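PDB 3TXV: probable tagatose 6-phosphate kinase from Sinorhizobium meliloti, which probably acts in carbohydrate metabolism, perhaps as a tagatose-6-phosphate kinase. Local coordinates for residues Leu286-Ala299 with Leu410-Tyr422. Sequence-based numbering, arbitrary orientation.
Sequences LKVGPGLTFALREA and LALAAVDAVLQDY
Y422 lays its ring against strand 286-288. V288 sits over one face, with CB 4.1 Å from the ring centroid in a CH-pi contact, while L286 CB lies at the ring edge, near its plane. With chi1 at 54°, V288 CG1 stands over the middle of the ring and CG2 reaches the phenol end, 3.5 Å from Y422 OH. Farther along, helices 290-299 and 410-422 run roughly antiparallel, with axes 8.1 Å apart at 148°. The CD2 methyl of L292 reaches the side chains of helix 410-422. It touches L419 CD2 at 3.5 Å, the two side chains crossing at about a right angle, and also meets V418 CG1 and V415 CG1. V418 splits its branches: CG1 goes to L292 and CG2 to A295 CB, at 3.6 Å. Beyond this, A299 CB and A414 CB meet at 3.6 Å, and such small residues let the backbones come close. Y422 OH also makes a weak hydrogen bond to T267 O. Replacing Y422 by alanine is likely to lose that bond, strip V288 and L286 of their aromatic partner and open a gap beside the strand. The contact packs helix 407-424 against the last strand and following helix of the TIM-type (beta/alpha)8 barrel, with V415 also touching A36 of helix 31-43 and Y422 touching L275 of helix 272-280.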
ATOM      1  N   LEU A 286      -5.095  -1.522   8.724  1.00 41.44           N
ATOM      2  CA  LEU A 286      -3.869  -0.757   8.718  1.00 40.79           C
ATOM      3  C   LEU A 286      -3.256  -0.848   7.353  1.00 40.89           C
ATOM      4  O   LEU A 286      -2.731  -1.888   6.982  1.00 40.71           O
ATOM      5  CB  LEU A 286      -2.899  -1.371   9.723  1.00 40.59           C
ATOM      6  CG  LEU A 286      -3.370  -1.313  11.169  1.00 40.37           C
ATOM      7  CD1 LEU A 286      -2.720  -2.414  11.961  1.00 39.16           C
ATOM      8  CD2 LEU A 286      -3.066   0.078  11.764  1.00 41.12           C
ATOM      9  N   LYS A 287      -3.214   0.232   6.621  1.00 41.32           N
ATOM     10  CA  LYS A 287      -2.602   0.170   5.330  1.00 42.21           C
ATOM     11  C   LYS A 287      -1.152   0.563   5.378  1.00 41.83           C
ATOM     12  O   LYS A 287      -0.806   1.626   5.821  1.00 41.93           O
ATOM     13  CB  LYS A 287      -3.321   1.112   4.399  1.00 42.89           C
ATOM     14  CG  LYS A 287      -4.671   0.660   3.995  1.00 45.85           C
ATOM     15  CD  LYS A 287      -5.120   1.361   2.752  1.00 49.95           C
ATOM     16  CE  LYS A 287      -5.396   0.409   1.643  1.00 50.51           C
ATOM     17  NZ  LYS A 287      -6.714   0.599   1.059  1.00 50.60           N
ATOM     18  N   VAL A 288      -0.287  -0.322   4.948  1.00 40.66           N
ATOM     19  CA  VAL A 288       1.086   0.020   4.862  1.00 39.55           C
ATOM     20  C   VAL A 288       1.442  -0.277   3.463  1.00 38.93           C
ATOM     21  O   VAL A 288       0.993  -1.222   2.926  1.00 39.49           O
ATOM     22  CB  VAL A 288       1.872  -0.831   5.779  1.00 39.79           C
ATOM     23  CG1 VAL A 288       1.607  -2.230   5.506  1.00 39.50           C
ATOM     24  CG2 VAL A 288       3.307  -0.502   5.713  1.00 39.18           C
ATOM     25  N   GLY A 289       2.254   0.577   2.875  1.00 38.42           N
ATOM     26  CA  GLY A 289       2.868   0.348   1.597  1.00 36.88           C
ATOM     27  C   GLY A 289       4.305   0.785   1.553  1.00 36.31           C
ATOM     28  O   GLY A 289       5.194   0.010   1.414  1.00 36.48           O
ATOM     29  N   PRO A 290       4.503   2.072   1.692  1.00 36.03           N
ATOM     30  CA  PRO A 290       5.772   2.734   1.526  1.00 35.50           C
ATOM     31  C   PRO A 290       6.785   2.257   2.505  1.00 35.20           C
ATOM     32  O   PRO A 290       7.922   2.082   2.207  1.00 36.09           O
ATOM     33  CB  PRO A 290       5.399   4.160   1.779  1.00 20.00           C
ATOM     34  CG  PRO A 290       4.064   4.264   1.239  1.00 20.00           C
ATOM     35  CD  PRO A 290       3.434   2.938   1.222  1.00 20.00           C
ATOM     36  N   GLY A 291       6.351   1.992   3.695  1.00 34.30           N
ATOM     37  CA  GLY A 291       7.251   1.447   4.654  1.00 33.22           C
ATOM     38  C   GLY A 291       7.804   0.136   4.181  1.00 32.73           C
ATOM     39  O   GLY A 291       8.769  -0.290   4.692  1.00 32.72           O
ATOM     40  N   LEU A 292       7.182  -0.536   3.240  1.00 32.30           N
ATOM     41  CA  LEU A 292       7.555  -1.891   2.994  1.00 31.54           C
ATOM     42  C   LEU A 292       8.564  -1.916   1.918  1.00 31.63           C
ATOM     43  O   LEU A 292       9.419  -2.726   1.914  1.00 32.08           O
ATOM     44  CB  LEU A 292       6.351  -2.671   2.532  1.00 30.90           C
ATOM     45  CG  LEU A 292       5.347  -2.956   3.603  1.00 30.02           C
ATOM     46  CD1 LEU A 292       4.120  -3.407   3.027  1.00 28.70           C
ATOM     47  CD2 LEU A 292       5.882  -3.973   4.438  1.00 29.70           C
ATOM     48  N   THR A 293       8.436  -1.018   0.975  1.00 31.23           N
ATOM     49  CA  THR A 293       9.415  -0.869  -0.108  1.00 30.16           C
ATOM     50  C   THR A 293      10.559   0.048   0.302  1.00 29.77           C
ATOM     51  O   THR A 293      11.659  -0.002  -0.267  1.00 29.85           O
ATOM     52  CB  THR A 293       8.779  -0.264  -1.332  1.00 30.71           C
ATOM     53  OG1 THR A 293       7.904   0.815  -0.926  1.00 30.95           O
ATOM     54  CG2 THR A 293       8.014  -1.325  -2.118  1.00 29.81           C
ATOM     55  N   PHE A 294      10.288   0.916   1.271  1.00 28.25           N
ATOM     56  CA  PHE A 294      11.349   1.665   1.888  1.00 26.48           C
ATOM     57  C   PHE A 294      12.404   0.671   2.451  1.00 25.77           C
ATOM     58  O   PHE A 294      13.568   0.747   2.081  1.00 26.04           O
ATOM     59  CB  PHE A 294      10.773   2.599   2.958  1.00 26.11           C
ATOM     60  CG  PHE A 294      11.806   3.364   3.717  1.00 24.13           C
ATOM     61  CD1 PHE A 294      12.479   2.773   4.782  1.00 23.46           C
ATOM     62  CD2 PHE A 294      12.126   4.667   3.348  1.00 22.33           C
ATOM     63  CE1 PHE A 294      13.478   3.482   5.492  1.00 24.44           C
ATOM     64  CE2 PHE A 294      13.083   5.381   4.035  1.00 22.88           C
ATOM     65  CZ  PHE A 294      13.765   4.799   5.122  1.00 23.75           C
ATOM     66  N   ALA A 295      11.996  -0.267   3.305  1.00 24.51           N
ATOM     67  CA  ALA A 295      12.912  -1.282   3.837  1.00 23.47           C
ATOM     68  C   ALA A 295      13.595  -2.144   2.731  1.00 24.18           C
ATOM     69  O   ALA A 295      14.828  -2.421   2.784  1.00 22.80           O
ATOM     70  CB  ALA A 295      12.195  -2.145   4.803  1.00 22.55           C
ATOM     71  N   LEU A 296      12.803  -2.551   1.722  1.00 24.85           N
ATOM     72  CA  LEU A 296      13.329  -3.312   0.609  1.00 25.47           C
ATOM     73  C   LEU A 296      14.492  -2.552   0.005  1.00 26.21           C
ATOM     74  O   LEU A 296      15.597  -3.098  -0.080  1.00 27.91           O
ATOM     75  CB  LEU A 296      12.252  -3.576  -0.417  1.00 25.84           C
ATOM     76  CG  LEU A 296      12.654  -4.260  -1.741  1.00 27.44           C
ATOM     77  CD1 LEU A 296      13.734  -5.356  -1.562  1.00 28.68           C
ATOM     78  CD2 LEU A 296      11.418  -4.835  -2.411  1.00 25.99           C
ATOM     79  N   ARG A 297      14.272  -1.293  -0.361  1.00 25.95           N
ATOM     80  CA  ARG A 297      15.336  -0.392  -0.826  1.00 26.09           C
ATOM     81  C   ARG A 297      16.586  -0.406   0.075  1.00 27.30           C
ATOM     82  O   ARG A 297      17.703  -0.553  -0.419  1.00 27.87           O
ATOM     83  CB  ARG A 297      14.769   1.027  -0.927  1.00 25.94           C
ATOM     84  CG  ARG A 297      15.503   2.033  -1.751  1.00 24.04           C
ATOM     85  CD  ARG A 297      16.389   2.893  -0.915  1.00 23.77           C
ATOM     86  NE  ARG A 297      15.620   3.524   0.145  1.00 28.69           N
ATOM     87  CZ  ARG A 297      16.122   3.906   1.326  1.00 30.10           C
ATOM     88  NH1 ARG A 297      17.410   3.741   1.618  1.00 30.90           N
ATOM     89  NH2 ARG A 297      15.331   4.445   2.227  1.00 29.19           N
ATOM     90  N   GLU A 298      16.437  -0.244   1.389  1.00 28.36           N
ATOM     91  CA  GLU A 298      17.637  -0.263   2.242  1.00 29.80           C
ATOM     92  C   GLU A 298      18.405  -1.551   2.055  1.00 30.12           C
ATOM     93  O   GLU A 298      19.611  -1.510   1.945  1.00 30.85           O
ATOM     94  CB  GLU A 298      17.334  -0.125   3.719  1.00 29.27           C
ATOM     95  CG  GLU A 298      16.955   1.216   4.124  1.00 31.55           C
ATOM     96  CD  GLU A 298      16.789   1.307   5.616  1.00 34.33           C
ATOM     97  OE1 GLU A 298      16.712   0.211   6.242  1.00 34.30           O
ATOM     98  OE2 GLU A 298      16.740   2.458   6.147  1.00 34.11           O
ATOM     99  N   ALA A 299      17.703  -2.679   2.023  1.00 30.42           N
ATOM    100  CA  ALA A 299      18.353  -3.976   1.858  1.00 30.98           C
ATOM    101  C   ALA A 299      19.089  -4.023   0.519  1.00 31.29           C
ATOM    102  O   ALA A 299      20.280  -4.398   0.454  1.00 30.98           O
ATOM    103  CB  ALA A 299      17.332  -5.119   1.960  1.00 31.11           C
ATOM    104  N   LEU A 410      18.135 -12.014   2.607  1.00 36.93           N
ATOM    105  CA  LEU A 410      18.364 -10.779   3.334  1.00 35.56           C
ATOM    106  C   LEU A 410      17.400  -9.661   2.902  1.00 35.04           C
ATOM    107  O   LEU A 410      16.999  -8.805   3.718  1.00 35.20           O
ATOM    108  CB  LEU A 410      19.830 -10.365   3.273  1.00 35.29           C
ATOM    109  CG  LEU A 410      20.806 -11.279   4.040  1.00 34.25           C
ATOM    110  CD1 LEU A 410      22.226 -11.042   3.594  1.00 33.16           C
ATOM    111  CD2 LEU A 410      20.690 -11.121   5.568  1.00 33.97           C
ATOM    112  N   ALA A 411      16.976  -9.704   1.648  1.00 33.67           N
ATOM    113  CA  ALA A 411      15.942  -8.790   1.185  1.00 32.79           C
ATOM    114  C   ALA A 411      14.572  -9.112   1.804  1.00 32.39           C
ATOM    115  O   ALA A 411      13.967  -8.241   2.374  1.00 32.12           O
ATOM    116  CB  ALA A 411      15.891  -8.767  -0.347  1.00 32.74           C
ATOM    117  N   LEU A 412      14.078 -10.353   1.721  1.00 32.30           N
ATOM    118  CA  LEU A 412      12.837 -10.713   2.455  1.00 32.28           C
ATOM    119  C   LEU A 412      12.927 -10.368   3.938  1.00 32.10           C
ATOM    120  O   LEU A 412      11.998  -9.854   4.535  1.00 32.32           O
ATOM    121  CB  LEU A 412      12.536 -12.194   2.349  1.00 32.37           C
ATOM    122  CG  LEU A 412      11.875 -12.875   1.143  1.00 34.42           C
ATOM    123  CD1 LEU A 412      11.762 -11.989  -0.126  1.00 35.54           C
ATOM    124  CD2 LEU A 412      12.619 -14.208   0.839  1.00 33.58           C
ATOM    125  N   ALA A 413      14.077 -10.648   4.523  1.00 32.40           N
ATOM    126  CA  ALA A 413      14.328 -10.412   5.937  1.00 32.07           C
ATOM    127  C   ALA A 413      14.098  -8.985   6.310  1.00 31.53           C
ATOM    128  O   ALA A 413      13.569  -8.737   7.380  1.00 31.23           O
ATOM    129  CB  ALA A 413      15.744 -10.793   6.281  1.00 32.65           C
ATOM    130  N   ALA A 414      14.506  -8.061   5.433  1.00 31.16           N
ATOM    131  CA  ALA A 414      14.253  -6.624   5.637  1.00 31.30           C
ATOM    132  C   ALA A 414      12.749  -6.352   5.621  1.00 32.07           C
ATOM    133  O   ALA A 414      12.211  -5.839   6.605  1.00 32.24           O
ATOM    134  CB  ALA A 414      14.974  -5.777   4.599  1.00 30.20           C
ATOM    135  N   VAL A 415      12.064  -6.745   4.540  1.00 32.52           N
ATOM    136  CA  VAL A 415      10.609  -6.582   4.466  1.00 33.74           C
ATOM    137  C   VAL A 415       9.895  -7.135   5.730  1.00 34.84           C
ATOM    138  O   VAL A 415       9.120  -6.421   6.404  1.00 34.49           O
ATOM    139  CB  VAL A 415      10.009  -7.184   3.155  1.00 33.39           C
ATOM    140  CG1 VAL A 415       8.650  -6.626   2.906  1.00 31.01           C
ATOM    141  CG2 VAL A 415      10.892  -6.853   1.975  1.00 33.79           C
ATOM    142  N   ASP A 416      10.200  -8.400   6.043  1.00 36.19           N
ATOM    143  CA  ASP A 416       9.595  -9.152   7.148  1.00 36.72           C
ATOM    144  C   ASP A 416       9.728  -8.421   8.487  1.00 36.87           C
ATOM    145  O   ASP A 416       8.836  -8.466   9.309  1.00 36.53           O
ATOM    146  CB  ASP A 416      10.224 -10.543   7.204  1.00 36.83           C
ATOM    147  CG  ASP A 416       9.346 -11.560   7.904  1.00 38.46           C
ATOM    148  OD1 ASP A 416       8.294 -11.936   7.340  1.00 43.63           O
ATOM    149  OD2 ASP A 416       9.714 -12.013   9.002  1.00 37.05           O
ATOM    150  N   ALA A 417      10.825  -7.707   8.690  1.00 37.51           N
ATOM    151  CA  ALA A 417      10.963  -6.930   9.924  1.00 38.48           C
ATOM    152  C   ALA A 417       9.859  -5.858  10.104  1.00 39.04           C
ATOM    153  O   ALA A 417       9.363  -5.648  11.210  1.00 39.49           O
ATOM    154  CB  ALA A 417      12.361  -6.337  10.047  1.00 37.63           C
ATOM    155  N   VAL A 418       9.462  -5.205   9.014  1.00 40.01           N
ATOM    156  CA  VAL A 418       8.346  -4.255   9.035  1.00 39.94           C
ATOM    157  C   VAL A 418       7.067  -5.040   9.271  1.00 40.32           C
ATOM    158  O   VAL A 418       6.345  -4.782  10.231  1.00 40.34           O
ATOM    159  CB  VAL A 418       8.248  -3.476   7.711  1.00 40.14           C
ATOM    160  CG1 VAL A 418       7.241  -2.341   7.814  1.00 39.51           C
ATOM    161  CG2 VAL A 418       9.636  -2.960   7.259  1.00 39.48           C
ATOM    162  N   LEU A 419       6.834  -6.035   8.421  1.00 40.87           N
ATOM    163  CA  LEU A 419       5.665  -6.918   8.514  1.00 42.03           C
ATOM    164  C   LEU A 419       5.400  -7.566   9.860  1.00 43.30           C
ATOM    165  O   LEU A 419       4.259  -7.658  10.262  1.00 43.39           O
ATOM    166  CB  LEU A 419       5.744  -8.031   7.482  1.00 41.47           C
ATOM    167  CG  LEU A 419       5.482  -7.662   6.035  1.00 40.65           C
ATOM    168  CD1 LEU A 419       5.279  -8.945   5.275  1.00 39.66           C
ATOM    169  CD2 LEU A 419       4.280  -6.738   5.904  1.00 38.51           C
ATOM    170  N   GLN A 420       6.445  -8.046  10.528  1.00 45.46           N
ATOM    171  CA  GLN A 420       6.315  -8.595  11.881  1.00 47.69           C
ATOM    172  C   GLN A 420       5.502  -7.655  12.761  1.00 48.32           C
ATOM    173  O   GLN A 420       4.625  -8.120  13.493  1.00 49.01           O
ATOM    174  CB  GLN A 420       7.677  -8.834  12.559  1.00 48.26           C
ATOM    175  CG  GLN A 420       8.121 -10.300  12.711  1.00 51.26           C
ATOM    176  CD  GLN A 420       9.425 -10.458  13.552  1.00 56.09           C
ATOM    177  OE1 GLN A 420      10.353 -11.226  13.199  1.00 55.76           O
ATOM    178  NE2 GLN A 420       9.487  -9.724  14.668  1.00 55.89           N
ATOM    179  N   ASP A 421       5.767  -6.348  12.696  1.00 48.46           N
ATOM    180  CA  ASP A 421       5.107  -5.441  13.635  1.00 49.00           C
ATOM    181  C   ASP A 421       3.618  -5.304  13.346  1.00 48.71           C
ATOM    182  O   ASP A 421       2.832  -5.077  14.254  1.00 48.62           O
ATOM    183  CB  ASP A 421       5.779  -4.059  13.681  1.00 49.74           C
ATOM    184  CG  ASP A 421       7.248  -4.118  14.126  1.00 50.85           C
ATOM    185  OD1 ASP A 421       7.592  -4.915  15.034  1.00 50.76           O
ATOM    186  OD2 ASP A 421       8.055  -3.342  13.551  1.00 52.59           O
ATOM    187  N   TYR A 422       3.231  -5.453  12.085  1.00 48.88           N
ATOM    188  CA  TYR A 422       1.834  -5.313  11.717  1.00 49.18           C
ATOM    189  C   TYR A 422       1.042  -6.515  12.190  1.00 49.65           C
ATOM    190  O   TYR A 422      -0.036  -6.359  12.763  1.00 50.37           O
ATOM    191  CB  TYR A 422       1.658  -5.024  10.224  1.00 48.82           C
ATOM    192  CG  TYR A 422       2.005  -3.584   9.908  1.00 49.61           C
ATOM    193  CD1 TYR A 422       3.313  -3.213   9.607  1.00 48.97           C
ATOM    194  CD2 TYR A 422       1.038  -2.582   9.951  1.00 50.59           C
ATOM    195  CE1 TYR A 422       3.650  -1.897   9.337  1.00 49.12           C
ATOM    196  CE2 TYR A 422       1.374  -1.241   9.687  1.00 50.30           C
ATOM    197  CZ  TYR A 422       2.684  -0.914   9.379  1.00 50.06           C
ATOM    198  OH  TYR A 422       3.047   0.390   9.113  1.00 50.12           O
TER